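Local structure of CglIIR protein (Corynebacterium glutamicum, 6F1S) at residues F23-R28 with P68-L73; H46-T51 with V95-R100; P88-R93 with A123-I128; K101-T106 with E133-A138. The protein forms the H subunit of the CglI restriction endonuclease, probably an NTP-driven DEAD-Z1 helicase-like motor, of which this chain is the C-terminal domain. All coordinates share one frame; numbering follows the deposited sequence.

Interaction 1 of 4, residues F23-R28 with P68-L73; sequences FAADPR and PNDLDL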
loop_
_atom_site.group_PDB
_atom_site.type_symbol
_atom_site.label_atom_id
_atom_site.label_comp_id
_atom_site.label_asym_id
_atom_site.label_seq_id
_atom_site.Cartn_x
_atom_site.Cartn_y
_atom_site.Cartn_z
ATOM N N PHE A 23 -4.245 -6.672 0.125
ATOM C CA PHE A 23 -3.529 -5.832 1.077
ATOM C C PHE A 23 -2.796 -6.674 2.119
ATOM O O PHE A 23 -3.221 -7.772 2.461
ATOM C CB PHE A 23 -4.485 -4.825 1.746
ATOM C CG PHE A 23 -5.146 -5.330 3.006
ATOM C CD1 PHE A 23 -6.332 -6.047 2.943
ATOM C CD2 PHE A 23 -4.598 -5.054 4.254
ATOM C CE1 PHE A 23 -6.956 -6.499 4.096
ATOM C CE2 PHE A 23 -5.210 -5.502 5.413
ATOM C CZ PHE A 23 -6.397 -6.229 5.335
ATOM N N ALA A 24 -1.679 -6.150 2.602
ATOM C CA ALA A 24 -0.902 -6.807 3.642
ATOM C C ALA A 24 -1.603 -6.706 4.990
ATOM O O ALA A 24 -1.784 -5.614 5.524
ATOM C CB ALA A 24 0.494 -6.200 3.729
ATOM N N ALA A 25 -1.986 -7.853 5.538
ATOM C CA ALA A 25 -2.636 -7.913 6.841
ATOM C C ALA A 25 -1.686 -7.509 7.955
ATOM O O ALA A 25 -2.086 -6.853 8.918
ATOM C CB ALA A 25 -3.174 -9.306 7.098
ATOM N N ASP A 26 -0.424 -7.904 7.816
ATOM C CA ASP A 26 0.567 -7.673 8.861
ATOM C C ASP A 26 1.907 -7.195 8.295
ATOM O O ASP A 26 2.910 -7.898 8.383
ATOM C CB ASP A 26 0.765 -8.958 9.680
ATOM C CG ASP A 26 1.585 -8.733 10.938
ATOM O OD1 ASP A 26 1.638 -7.583 11.416
ATOM O OD2 ASP A 26 2.174 -9.710 11.451
ATOM N N PRO A 27 1.933 -5.983 7.717
ATOM C CA PRO A 27 3.184 -5.500 7.124
ATOM C C PRO A 27 4.222 -5.103 8.166
ATOM O O PRO A 27 3.874 -4.764 9.296
ATOM C CB PRO A 27 2.732 -4.281 6.318
ATOM C CG PRO A 27 1.529 -3.790 7.037
ATOM C CD PRO A 27 0.837 -5.006 7.569
ATOM N N ARG A 28 5.490 -5.155 7.773
ATOM C CA ARG A 28 6.587 -4.641 8.587
ATOM C C ARG A 28 7.425 -3.655 7.772
ATOM O O ARG A 28 7.729 -3.920 6.612
ATOM C CB ARG A 28 7.470 -5.786 9.096
ATOM N N PRO A 68 5.169 -13.733 2.160
ATOM C CA PRO A 68 4.635 -13.993 0.819
ATOM C C PRO A 68 3.205 -14.517 0.822
ATOM O O PRO A 68 2.454 -14.232 -0.109
ATOM C CB PRO A 68 5.594 -15.048 0.266
ATOM C CG PRO A 68 6.870 -14.789 0.980
ATOM C CD PRO A 68 6.473 -14.388 2.366
ATOM N N ASN A 69 2.830 -15.263 1.855
ATOM C CA ASN A 69 1.478 -15.805 1.941
ATOM C C ASN A 69 0.466 -14.736 2.325
ATOM O O ASN A 69 -0.728 -14.867 2.046
ATOM C CB ASN A 69 1.425 -16.959 2.943
ATOM C CG ASN A 69 2.153 -18.189 2.445
ATOM O OD1 ASN A 69 3.309 -18.423 2.794
ATOM N ND2 ASN A 69 1.482 -18.977 1.615
ATOM N N ASP A 70 0.953 -13.680 2.968
ATOM C CA ASP A 70 0.114 -12.548 3.335
ATOM C C ASP A 70 -0.072 -11.637 2.122
ATOM O O ASP A 70 -1.189 -11.431 1.648
ATOM C CB ASP A 70 0.737 -11.788 4.511
ATOM C CG ASP A 70 -0.083 -10.582 4.943
ATOM O OD1 ASP A 70 -1.264 -10.463 4.548
ATOM O OD2 ASP A 70 0.460 -9.755 5.702
ATOM N N LEU A 71 1.033 -11.101 1.624
ATOM C CA LEU A 71 1.011 -10.259 0.440
ATOM C C LEU A 71 2.259 -10.532 -0.388
ATOM O O LEU A 71 3.381 -10.309 0.066
ATOM C CB LEU A 71 0.926 -8.781 0.826
ATOM C CG LEU A 71 0.805 -7.813 -0.349
ATOM C CD1 LEU A 71 -0.467 -8.090 -1.135
ATOM C CD2 LEU A 71 0.845 -6.368 0.124
ATOM N N ASP A 72 2.067 -11.030 -1.600
ATOM C CA ASP A 72 3.200 -11.425 -2.417
ATOM C C ASP A 72 3.750 -10.228 -3.187
ATOM O O ASP A 72 3.328 -9.953 -4.310
ATOM C CB ASP A 72 2.802 -12.544 -3.373
ATOM C CG ASP A 72 3.999 -13.240 -3.974
ATOM O OD1 ASP A 72 5.128 -12.981 -3.506
ATOM O OD2 ASP A 72 3.810 -14.053 -4.899
ATOM N N LEU A 73 4.692 -9.523 -2.573
ATOM C CA LEU A 73 5.222 -8.299 -3.157
ATOM C C LEU A 73 6.184 -8.590 -4.300
ATOM O O LEU A 73 6.273 -7.815 -5.246
ATOM C CB LEU A 73 5.905 -7.447 -2.085
ATOM C CG LEU A 73 4.906 -6.688 -1.214
ATOM C CD1 LEU A 73 5.600 -5.920 -0.104
ATOM C CD2 LEU A 73 4.082 -5.757 -2.084
HETATM O O HOH W 1 -2.969 -10.048 0.565
#

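Interaction 2 of 4, residues H46-T51 with V95-R100; sequences HGEDST and VLRTNR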
loop_
_atom_site.group_PDB
_atom_site.type_symbol
_atom_site.label_atom_id
_atom_site.label_comp_id
_atom_site.label_asym_id
_atom_site.label_seq_id
_atom_site.Cartn_x
_atom_site.Cartn_y
_atom_site.Cartn_z
ATOM N N HIS A 46 3.339 16.081 -4.277
ATOM C CA HIS A 46 2.666 15.566 -5.470
ATOM C C HIS A 46 1.197 15.212 -5.284
ATOM O O HIS A 46 0.490 14.970 -6.259
ATOM C CB HIS A 46 3.425 14.346 -5.986
ATOM C CG HIS A 46 4.826 14.660 -6.401
ATOM N ND1 HIS A 46 5.119 15.536 -7.419
ATOM C CD2 HIS A 46 6.016 14.229 -5.918
ATOM C CE1 HIS A 46 6.430 15.628 -7.554
ATOM N NE2 HIS A 46 6.995 14.845 -6.659
ATOM N N GLY A 47 0.741 15.177 -4.036
ATOM C CA GLY A 47 -0.664 14.955 -3.748
ATOM C C GLY A 47 -1.003 13.542 -3.316
ATOM O O GLY A 47 -0.192 12.626 -3.427
ATOM N N GLU A 48 -2.221 13.368 -2.823
ATOM C CA GLU A 48 -2.670 12.076 -2.323
ATOM C C GLU A 48 -3.065 11.102 -3.441
ATOM O O GLU A 48 -3.104 9.895 -3.229
ATOM C CB GLU A 48 -3.844 12.270 -1.358
ATOM C CG GLU A 48 -5.063 12.919 -1.977
ATOM C CD GLU A 48 -6.222 13.032 -0.998
ATOM O OE1 GLU A 48 -6.087 12.553 0.153
ATOM O OE2 GLU A 48 -7.265 13.603 -1.384
ATOM N N ASP A 49 -3.354 11.627 -4.627
ATOM C CA ASP A 49 -3.772 10.798 -5.755
ATOM C C ASP A 49 -2.986 11.216 -6.988
ATOM O O ASP A 49 -3.226 12.274 -7.556
ATOM C CB ASP A 49 -5.281 10.928 -6.001
ATOM C CG ASP A 49 -5.822 9.882 -6.972
ATOM O OD1 ASP A 49 -5.029 9.226 -7.681
ATOM O OD2 ASP A 49 -7.060 9.721 -7.028
ATOM N N SER A 50 -2.043 10.379 -7.399
ATOM C CA SER A 50 -1.126 10.750 -8.465
ATOM C C SER A 50 -0.769 9.559 -9.327
ATOM O O SER A 50 -1.130 8.427 -9.016
ATOM C CB SER A 50 0.149 11.356 -7.882
ATOM O OG SER A 50 0.920 10.380 -7.204
ATOM N N THR A 51 -0.059 9.813 -10.418
ATOM C CA THR A 51 0.583 8.723 -11.134
ATOM C C THR A 51 2.067 8.787 -10.828
ATOM O O THR A 51 2.595 9.845 -10.498
ATOM C CB THR A 51 0.340 8.782 -12.649
ATOM O OG1 THR A 51 0.892 9.990 -13.183
ATOM C CG2 THR A 51 -1.151 8.723 -12.944
ATOM N N VAL A 95 -2.245 6.100 -4.326
ATOM C CA VAL A 95 -3.131 6.834 -3.441
ATOM C C VAL A 95 -2.607 6.744 -2.010
ATOM O O VAL A 95 -2.388 5.651 -1.485
ATOM C CB VAL A 95 -4.581 6.298 -3.523
ATOM C CG1 VAL A 95 -5.485 7.006 -2.528
ATOM C CG2 VAL A 95 -5.118 6.444 -4.946
ATOM N N LEU A 96 -2.382 7.903 -1.399
ATOM C CA LEU A 96 -1.890 7.993 -0.031
ATOM C C LEU A 96 -2.967 8.585 0.860
ATOM O O LEU A 96 -3.406 9.710 0.629
ATOM C CB LEU A 96 -0.628 8.860 0.053
ATOM C CG LEU A 96 0.553 8.555 -0.870
ATOM C CD1 LEU A 96 1.680 9.566 -0.653
ATOM C CD2 LEU A 96 1.056 7.139 -0.661
ATOM N N ARG A 97 -3.395 7.829 1.866
ATOM C CA ARG A 97 -4.365 8.319 2.844
ATOM C C ARG A 97 -3.737 8.369 4.227
ATOM O O ARG A 97 -3.064 7.424 4.649
ATOM C CB ARG A 97 -5.610 7.427 2.889
ATOM C CG ARG A 97 -6.256 7.161 1.552
ATOM C CD ARG A 97 -6.967 8.376 1.008
ATOM N NE ARG A 97 -7.740 8.009 -0.169
ATOM C CZ ARG A 97 -8.048 8.842 -1.152
ATOM N NH1 ARG A 97 -7.640 10.103 -1.106
ATOM N NH2 ARG A 97 -8.750 8.411 -2.188
ATOM N N THR A 98 -3.972 9.459 4.942
ATOM C CA THR A 98 -3.482 9.562 6.306
ATOM C C THR A 98 -4.645 9.658 7.292
ATOM O O THR A 98 -5.811 9.723 6.886
ATOM C CB THR A 98 -2.543 10.767 6.459
ATOM O OG1 THR A 98 -3.256 11.970 6.151
ATOM C CG2 THR A 98 -1.353 10.623 5.515
ATOM N N ASN A 99 -4.317 9.650 8.582
ATOM C CA ASN A 99 -5.310 9.691 9.658
ATOM C C ASN A 99 -6.318 8.543 9.523
ATOM O O ASN A 99 -7.492 8.685 9.843
ATOM C CB ASN A 99 -6.023 11.052 9.683
ATOM C CG ASN A 99 -6.990 11.192 10.852
ATOM O OD1 ASN A 99 -6.705 10.749 11.967
ATOM N ND2 ASN A 99 -8.160 11.777 10.587
ATOM N N ARG A 100 -5.856 7.397 9.038
ATOM C CA ARG A 100 -6.713 6.221 8.975
ATOM C C ARG A 100 -6.770 5.541 10.331
ATOM O O ARG A 100 -5.790 5.540 11.078
ATOM C CB ARG A 100 -6.226 5.243 7.901
ATOM C CG ARG A 100 -6.187 5.818 6.482
ATOM C CD ARG A 100 -7.555 6.299 6.001
ATOM N NE ARG A 100 -7.883 7.628 6.512
ATOM C CZ ARG A 100 -9.104 8.151 6.525
ATOM N NH1 ARG A 100 -10.127 7.462 6.038
ATOM N NH2 ARG A 100 -9.301 9.366 7.026
HETATM O O HOH W 2 -8.838 10.725 -4.689
#

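Interaction 3 of 4, residues P88-R93 with A123-I128; sequences PHLTAR and AHPLLI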
loop_
_atom_site.group_PDB
_atom_site.type_symbol
_atom_site.label_atom_id
_atom_site.label_comp_id
_atom_site.label_asym_id
_atom_site.label_seq_id
_atom_site.Cartn_x
_atom_site.Cartn_y
_atom_site.Cartn_z
ATOM N N PRO A 88 6.228 0.753 -21.989
ATOM C CA PRO A 88 7.188 1.678 -21.372
ATOM C C PRO A 88 6.566 2.977 -20.848
ATOM O O PRO A 88 7.107 3.576 -19.915
ATOM C CB PRO A 88 8.163 1.975 -22.517
ATOM C CG PRO A 88 8.065 0.795 -23.407
ATOM C CD PRO A 88 6.628 0.379 -23.355
ATOM N N HIS A 89 5.453 3.401 -21.438
ATOM C CA HIS A 89 4.818 4.652 -21.038
ATOM C C HIS A 89 3.854 4.458 -19.876
ATOM O O HIS A 89 3.481 5.422 -19.204
ATOM C CB HIS A 89 4.079 5.284 -22.217
ATOM C CG HIS A 89 4.897 6.275 -22.985
ATOM N ND1 HIS A 89 5.879 5.899 -23.877
ATOM C CD2 HIS A 89 4.880 7.629 -22.993
ATOM C CE1 HIS A 89 6.431 6.980 -24.400
ATOM N NE2 HIS A 89 5.842 8.043 -23.880
ATOM N N LEU A 90 3.449 3.214 -19.641
ATOM C CA LEU A 90 2.472 2.925 -18.594
ATOM C C LEU A 90 2.989 3.316 -17.210
ATOM O O LEU A 90 4.119 2.993 -16.837
ATOM C CB LEU A 90 2.087 1.447 -18.606
ATOM C CG LEU A 90 0.997 1.070 -17.600
ATOM C CD1 LEU A 90 -0.270 1.878 -17.863
ATOM C CD2 LEU A 90 0.711 -0.425 -17.642
ATOM N N THR A 91 2.155 4.028 -16.459
ATOM C CA THR A 91 2.509 4.435 -15.109
ATOM C C THR A 91 1.573 3.785 -14.093
ATOM O O THR A 91 0.470 3.352 -14.430
ATOM C CB THR A 91 2.461 5.975 -14.939
ATOM O OG1 THR A 91 1.157 6.463 -15.277
ATOM C CG2 THR A 91 3.493 6.648 -15.830
ATOM N N ALA A 92 2.027 3.714 -12.849
ATOM C CA ALA A 92 1.190 3.229 -11.768
ATOM C C ALA A 92 0.450 4.393 -11.130
ATOM O O ALA A 92 0.910 5.535 -11.172
ATOM C CB ALA A 92 2.022 2.487 -10.727
ATOM N N ARG A 93 -0.710 4.094 -10.559
ATOM C CA ARG A 93 -1.462 5.070 -9.786
ATOM C C ARG A 93 -1.216 4.821 -8.300
ATOM O O ARG A 93 -1.243 3.677 -7.838
ATOM C CB ARG A 93 -2.953 4.988 -10.118
ATOM C CG ARG A 93 -3.818 6.047 -9.452
ATOM C CD ARG A 93 -5.255 5.920 -9.918
ATOM N NE ARG A 93 -6.146 6.888 -9.286
ATOM C CZ ARG A 93 -7.473 6.860 -9.386
ATOM N NH1 ARG A 93 -8.071 5.907 -10.092
ATOM N NH2 ARG A 93 -8.202 7.785 -8.775
ATOM N N ALA A 123 -7.047 0.525 -15.675
ATOM C CA ALA A 123 -5.928 0.749 -16.582
ATOM C C ALA A 123 -4.593 0.726 -15.849
ATOM O O ALA A 123 -3.674 0.011 -16.238
ATOM C CB ALA A 123 -6.097 2.070 -17.313
ATOM N N HIS A 124 -4.492 1.516 -14.788
ATOM C CA HIS A 124 -3.236 1.654 -14.060
ATOM C C HIS A 124 -3.089 0.611 -12.962
ATOM O O HIS A 124 -4.023 0.371 -12.198
ATOM C CB HIS A 124 -3.123 3.050 -13.436
ATOM C CG HIS A 124 -3.066 4.164 -14.434
ATOM N ND1 HIS A 124 -1.920 4.485 -15.128
ATOM C CD2 HIS A 124 -4.012 5.044 -14.841
ATOM C CE1 HIS A 124 -2.164 5.506 -15.928
ATOM N NE2 HIS A 124 -3.425 5.865 -15.772
ATOM N N PRO A 125 -1.909 -0.020 -12.884
ATOM C CA PRO A 125 -1.571 -0.756 -11.663
ATOM C C PRO A 125 -1.739 0.187 -10.480
ATOM O O PRO A 125 -1.276 1.325 -10.554
ATOM C CB PRO A 125 -0.109 -1.148 -11.873
ATOM C CG PRO A 125 0.073 -1.142 -13.351
ATOM C CD PRO A 125 -0.826 -0.067 -13.880
ATOM N N LEU A 126 -2.413 -0.261 -9.429
ATOM C CA LEU A 126 -2.821 0.634 -8.359
ATOM C C LEU A 126 -2.180 0.272 -7.019
ATOM O O LEU A 126 -2.239 -0.876 -6.583
ATOM C CB LEU A 126 -4.350 0.624 -8.227
ATOM C CG LEU A 126 -4.951 1.513 -7.141
ATOM C CD1 LEU A 126 -4.631 2.975 -7.405
ATOM C CD2 LEU A 126 -6.455 1.305 -7.036
ATOM N N LEU A 127 -1.560 1.261 -6.380
ATOM C CA LEU A 127 -1.062 1.113 -5.013
ATOM C C LEU A 127 -1.759 2.108 -4.092
ATOM O O LEU A 127 -1.675 3.323 -4.288
ATOM C CB LEU A 127 0.458 1.312 -4.948
ATOM C CG LEU A 127 1.110 1.334 -3.553
ATOM C CD1 LEU A 127 1.050 -0.033 -2.880
ATOM C CD2 LEU A 127 2.554 1.848 -3.592
ATOM N N ILE A 128 -2.463 1.587 -3.097
ATOM C CA ILE A 128 -3.094 2.426 -2.089
ATOM C C ILE A 128 -2.364 2.240 -0.764
ATOM O O ILE A 128 -2.228 1.117 -0.281
ATOM C CB ILE A 128 -4.592 2.086 -1.920
ATOM C CG1 ILE A 128 -5.327 2.218 -3.260
ATOM C CG2 ILE A 128 -5.224 2.964 -0.858
ATOM C CD1 ILE A 128 -6.831 1.930 -3.179
#

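Interaction 4 of 4, residues K101-T106 with E133-A138; sequences KVNQGT and EGVNDA. With EDO (1,2-ethanediol), chain C.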
loop_
_atom_site.group_PDB
_atom_site.type_symbol
_atom_site.label_atom_id
_atom_site.label_comp_id
_atom_site.label_asym_id
_atom_site.label_seq_id
_atom_site.Cartn_x
_atom_site.Cartn_y
_atom_site.Cartn_z
ATOM N N LYS A 101 -7.932 4.979 10.651
ATOM C CA LYS A 101 -8.133 4.278 11.916
ATOM C C LYS A 101 -8.711 2.894 11.677
ATOM O O LYS A 101 -9.922 2.698 11.718
ATOM C CB LYS A 101 -9.053 5.076 12.835
ATOM C CG LYS A 101 -8.489 6.406 13.265
ATOM C CD LYS A 101 -7.343 6.216 14.233
ATOM C CE LYS A 101 -6.880 7.552 14.784
ATOM N NZ LYS A 101 -5.953 7.364 15.930
ATOM N N VAL A 102 -7.829 1.940 11.410
ATOM C CA VAL A 102 -8.216 0.562 11.161
ATOM C C VAL A 102 -7.386 -0.337 12.068
ATOM O O VAL A 102 -6.169 -0.185 12.150
ATOM C CB VAL A 102 -7.999 0.170 9.678
ATOM C CG1 VAL A 102 -8.397 -1.274 9.436
ATOM C CG2 VAL A 102 -8.766 1.109 8.750
ATOM N N ASN A 103 -8.029 -1.259 12.771
ATOM C CA ASN A 103 -7.271 -2.164 13.624
ATOM C C ASN A 103 -6.667 -3.298 12.823
ATOM O O ASN A 103 -7.178 -3.675 11.773
ATOM C CB ASN A 103 -8.144 -2.727 14.744
ATOM C CG ASN A 103 -8.486 -1.688 15.788
ATOM O OD1 ASN A 103 -7.620 -1.236 16.539
ATOM N ND2 ASN A 103 -9.755 -1.305 15.849
ATOM N N GLN A 104 -5.566 -3.837 13.328
ATOM C CA GLN A 104 -4.901 -4.951 12.683
ATOM C C GLN A 104 -5.748 -6.215 12.815
ATOM O O GLN A 104 -6.381 -6.447 13.847
ATOM C CB GLN A 104 -3.511 -5.154 13.291
ATOM C CG GLN A 104 -2.558 -5.984 12.441
ATOM C CD GLN A 104 -2.867 -7.467 12.490
ATOM O OE1 GLN A 104 -3.372 -7.966 13.489
ATOM N NE2 GLN A 104 -2.585 -8.173 11.403
ATOM N N GLY A 105 -5.765 -7.022 11.760
ATOM C CA GLY A 105 -6.385 -8.332 11.805
ATOM C C GLY A 105 -7.891 -8.370 11.630
ATOM O O GLY A 105 -8.503 -9.412 11.844
ATOM N N THR A 106 -8.500 -7.253 11.241
ATOM C CA THR A 106 -9.951 -7.223 11.064
ATOM C C THR A 106 -10.383 -7.786 9.712
ATOM O O THR A 106 -11.574 -7.983 9.470
ATOM C CB THR A 106 -10.521 -5.796 11.199
ATOM O OG1 THR A 106 -9.965 -4.954 10.182
ATOM C CG2 THR A 106 -10.210 -5.218 12.568
ATOM N N GLU A 133 -2.085 5.545 12.700
ATOM C CA GLU A 133 -1.350 5.990 13.877
ATOM C C GLU A 133 -2.276 6.113 15.086
ATOM O O GLU A 133 -3.430 6.502 14.949
ATOM C CB GLU A 133 -0.669 7.329 13.591
ATOM C CG GLU A 133 0.231 7.837 14.696
ATOM C CD GLU A 133 0.461 9.335 14.612
ATOM O OE1 GLU A 133 1.087 9.798 13.638
ATOM O OE2 GLU A 133 0.003 10.054 15.524
ATOM N N GLY A 134 -1.765 5.774 16.266
ATOM C CA GLY A 134 -2.495 5.965 17.509
ATOM C C GLY A 134 -3.609 4.962 17.732
ATOM O O GLY A 134 -4.666 5.300 18.259
ATOM N N VAL A 135 -3.357 3.718 17.343
ATOM C CA VAL A 135 -4.344 2.648 17.407
ATOM C C VAL A 135 -3.819 1.492 18.264
ATOM O O VAL A 135 -4.583 0.808 18.955
ATOM C CB VAL A 135 -4.698 2.159 15.975
ATOM C CG1 VAL A 135 -5.064 0.694 15.951
ATOM C CG2 VAL A 135 -5.808 3.010 15.379
ATOM N N ASN A 136 -2.503 1.304 18.230
ATOM C CA ASN A 136 -1.852 0.174 18.890
ATOM C C ASN A 136 -2.046 0.134 20.403
ATOM O O ASN A 136 -2.334 -0.924 20.961
ATOM C CB ASN A 136 -0.353 0.177 18.568
ATOM C CG ASN A 136 -0.045 -0.469 17.231
ATOM O OD1 ASN A 136 -0.949 -0.858 16.493
ATOM N ND2 ASN A 136 1.239 -0.590 16.913
ATOM N N ASP A 137 -1.888 1.280 21.062
ATOM C CA ASP A 137 -1.959 1.342 22.522
ATOM C C ASP A 137 -3.292 0.849 23.069
ATOM O O ASP A 137 -3.320 0.028 23.975
ATOM C CB ASP A 137 -1.700 2.764 23.015
ATOM C CG ASP A 137 -0.241 3.154 22.917
ATOM O OD1 ASP A 137 0.620 2.251 22.974
ATOM O OD2 ASP A 137 0.048 4.363 22.780
ATOM N N ALA A 138 -4.395 1.341 22.517
ATOM C CA ALA A 138 -5.714 0.917 22.976
ATOM C C ALA A 138 -5.894 -0.590 22.800
ATOM O O ALA A 138 -6.383 -1.274 23.697
ATOM C CB ALA A 138 -6.806 1.673 22.236
HETATM C C1 EDO C . -10.696 3.641 6.206
HETATM O O1 EDO C . -11.429 2.406 6.264
HETATM C C2 EDO C . -11.297 4.677 7.149
HETATM O O2 EDO C . -10.484 4.815 8.323
HETATM O O HOH W 3 -7.438 0.365 18.650
#

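Interaction 1 of 4, residues F23-R28 with P68-L73
Phe23 and Asp70 meet through their backbones by way of a water molecule. The water donates a hydrogen bond to Phe23 O at 3.0 Å and another to Asp70 O, although the second is modelled too short for its length to be trusted. The Phe23 ring itself turns from the contact and packs against Val154 and Asn156 of strand 152-158. Ala24 comes next, and its small methyl suits a place where two loops press together: Ala24 CB lies 3.6 Å from Leu71 CD2. That same methyl of Leu71 also reaches the backbone, 3.5 Å from Ala24 N. Leu71 fills the buried side of the contact, its side chain continuing onto Val66 and Ile157. At Ala25 direct hydrogen bonds take over. Ala25 N donates to Asp70 OD1 at 2.9 Å (164° at the hydrogen), using the syn lone pair of that oxygen, while Ala25 CB rests 3.4 Å from the same OD1. One residue on, Asp26 N donates to Asp70 OD2 at 2.9 Å (162°), again on the syn side but somewhat out of the carboxylate plane. Asp70 can serve both because its CG stands anti to its backbone N (chi1 180°), which carries the carboxylate to the two successive amides. The Asp26 carboxylate leads off the other way, its OD2 6.0 Å from Asp70 OD2. Gripped through both its oxygens by two successive N-H groups, the Asp70 carboxylate is held against rotation and ties the loop after strand 21-23 to the loop leading into helix 73-86; the two donors would probably stabilise its negative charge.

Interaction 2 of 4, residues H46-T51 with V95-R100
Glu48 reaches across Leu96 O toward Arg97 of the neighbouring strand, its side chain leaving the strand at an angle. Glu48 CB sits 3.3 Å from Leu96 O. CG is placed between the backbone N and the carbonyl carbon (chi1 61°), and from there the chain runs on extended, with Glu48 CG 3.9 Å from Arg97 NH1. At the tip, Glu48 OE1 forms a salt bridge with Arg97 NH1 at 3.2 Å, approaching the guanidinium at its edge. The carboxylate and guanidinium planes stand nearly perpendicular, 86° apart. Arg97 needs its long, bent chain to come this far; its NH2 is engaged by Asp114, so one guanidinium serves two acids. The backbones belong to the edge of the mixed sheet, where strand 49-52 pairs antiparallel with strand 92-100. Asp49 and Val95 form a non-hydrogen-bonded pair, and beside it Leu96 N donates to Glu48 O at 2.8 Å. Val95 CA adds a C-H...O contact to that oxygen, 3.1 Å from Glu48 O. On the Asp49-Val95 face, Val95 CG2 touches Asp49 OD1 at 3.9 Å, while Asp49 OD2 takes a salt bridge from Arg93.

Interaction 3 of 4, residues P88-R93 with A123-I128
His124 and Thr91 are joined by a side-chain-to-backbone hydrogen bond: His124 ND1 donates to Thr91 O at 2.7 Å, with the oxygen in the imidazole plane at the ring edge but the donor well above the carbonyl plane. Two backbone bonds follow in parallel-strand register around the Arg93-Leu126 pair, Arg93 N to Pro125 O and Leu127 N to Arg93 O, each 2.8 Å. Pro125 cannot donate, but its carbonyl still accepts from Arg93 N, so proline is tolerated here. Strands 92-100 and 126-132 with helix 112-120 make a beta-alpha-beta unit, and this contact is where its two parallel strands begin. Apolar packing fills in the rest. The CD2 methyl of Leu90 meets the CD carbon of the Pro125 ring at 4.1 Å. Arg93 and Leu126 run side by side, and Arg93 CB is 3.8 Å from Leu126 CD1; the arginine's all-extended chain (chi1 -175°) lets its methylenes pack here while the guanidinium travels on to Asp49 and Glu121. In His124, ND1 is the nitrogen that carries a hydrogen here, and its bond joins the loops leading into the two strands, side chain to backbone, just ahead of the first backbone bonds between them.

Interaction 4 of 4, residues K101-T106 with E133-A138
Lys101 and Val135 lie alongside one another, pointing opposite ways, where two loops leave the same ends of neighbouring parallel strands, 92-100 and 126-132, of the beta-alpha-beta unit. Lys101 CD lies 3.7 Å from Val135 CG2, so the lysine's aliphatic length packs against the valine while its charged tip goes further. That tip, Lys101 NZ, donates to Glu133 O at 2.8 Å, in the carbonyl plane. A lysine suits this surface place, since its methylenes can lie on valine and its ammonium can reach a backbone oxygen. On its other branch, Val135 CG1 touches Asn103 OD1 at 3.3 Å, the two side chains crossing at a slant. A water donates both to Asn103 OD1 (2.7 Å) and to Val135 O (2.9 Å), bridging the two loops.

In the next shell, Lys101 reaches over because its chain bends at chi2 (-71°) before running out straight. Gly134, with positive phi (75°) and no side chain, leaves room beside Lys101 NZ, and its N-H is held by Asp150. Val135 occupies the N-cap position of helix 136-141. After Asn103 the other loop makes a type II beta turn to Thr106, with Gly105 in the third position, whose positive phi glycine adopts easily. Val102 O accepts from Trp147 NE1, and Glu133 OE1 makes a salt bridge with Arg131. An ethanediol, probably from the crystallisation liquor, lies by the backbone of Lys101: its O2 takes a weak but straight bond from Lys101 N, 3.5 Å long and 171° at the hydrogen.

In the fold
Strand 92-100 ties most of the set together: interactions 2 and 3 flank it, joining it to strands 49-52 and 126-132 of the same mixed sheet, with centres about 14 Å apart. Interaction 4 takes up the chain directly after interaction 2, beyond the far ends of the parallel strands, its centre about 29 Å from that of interaction 3. Interaction 1 lies near the sheet's other edge, about 20 Å from interaction 2 between centres, yet meets interaction 4 through Ala25 O and Gln104 NE2. Along the chain interaction 1 closes before 3 and 4 open, while 2 alternates with 1 and 3, and 3 with 4, so distant sequence is woven into one compact C-terminal domain.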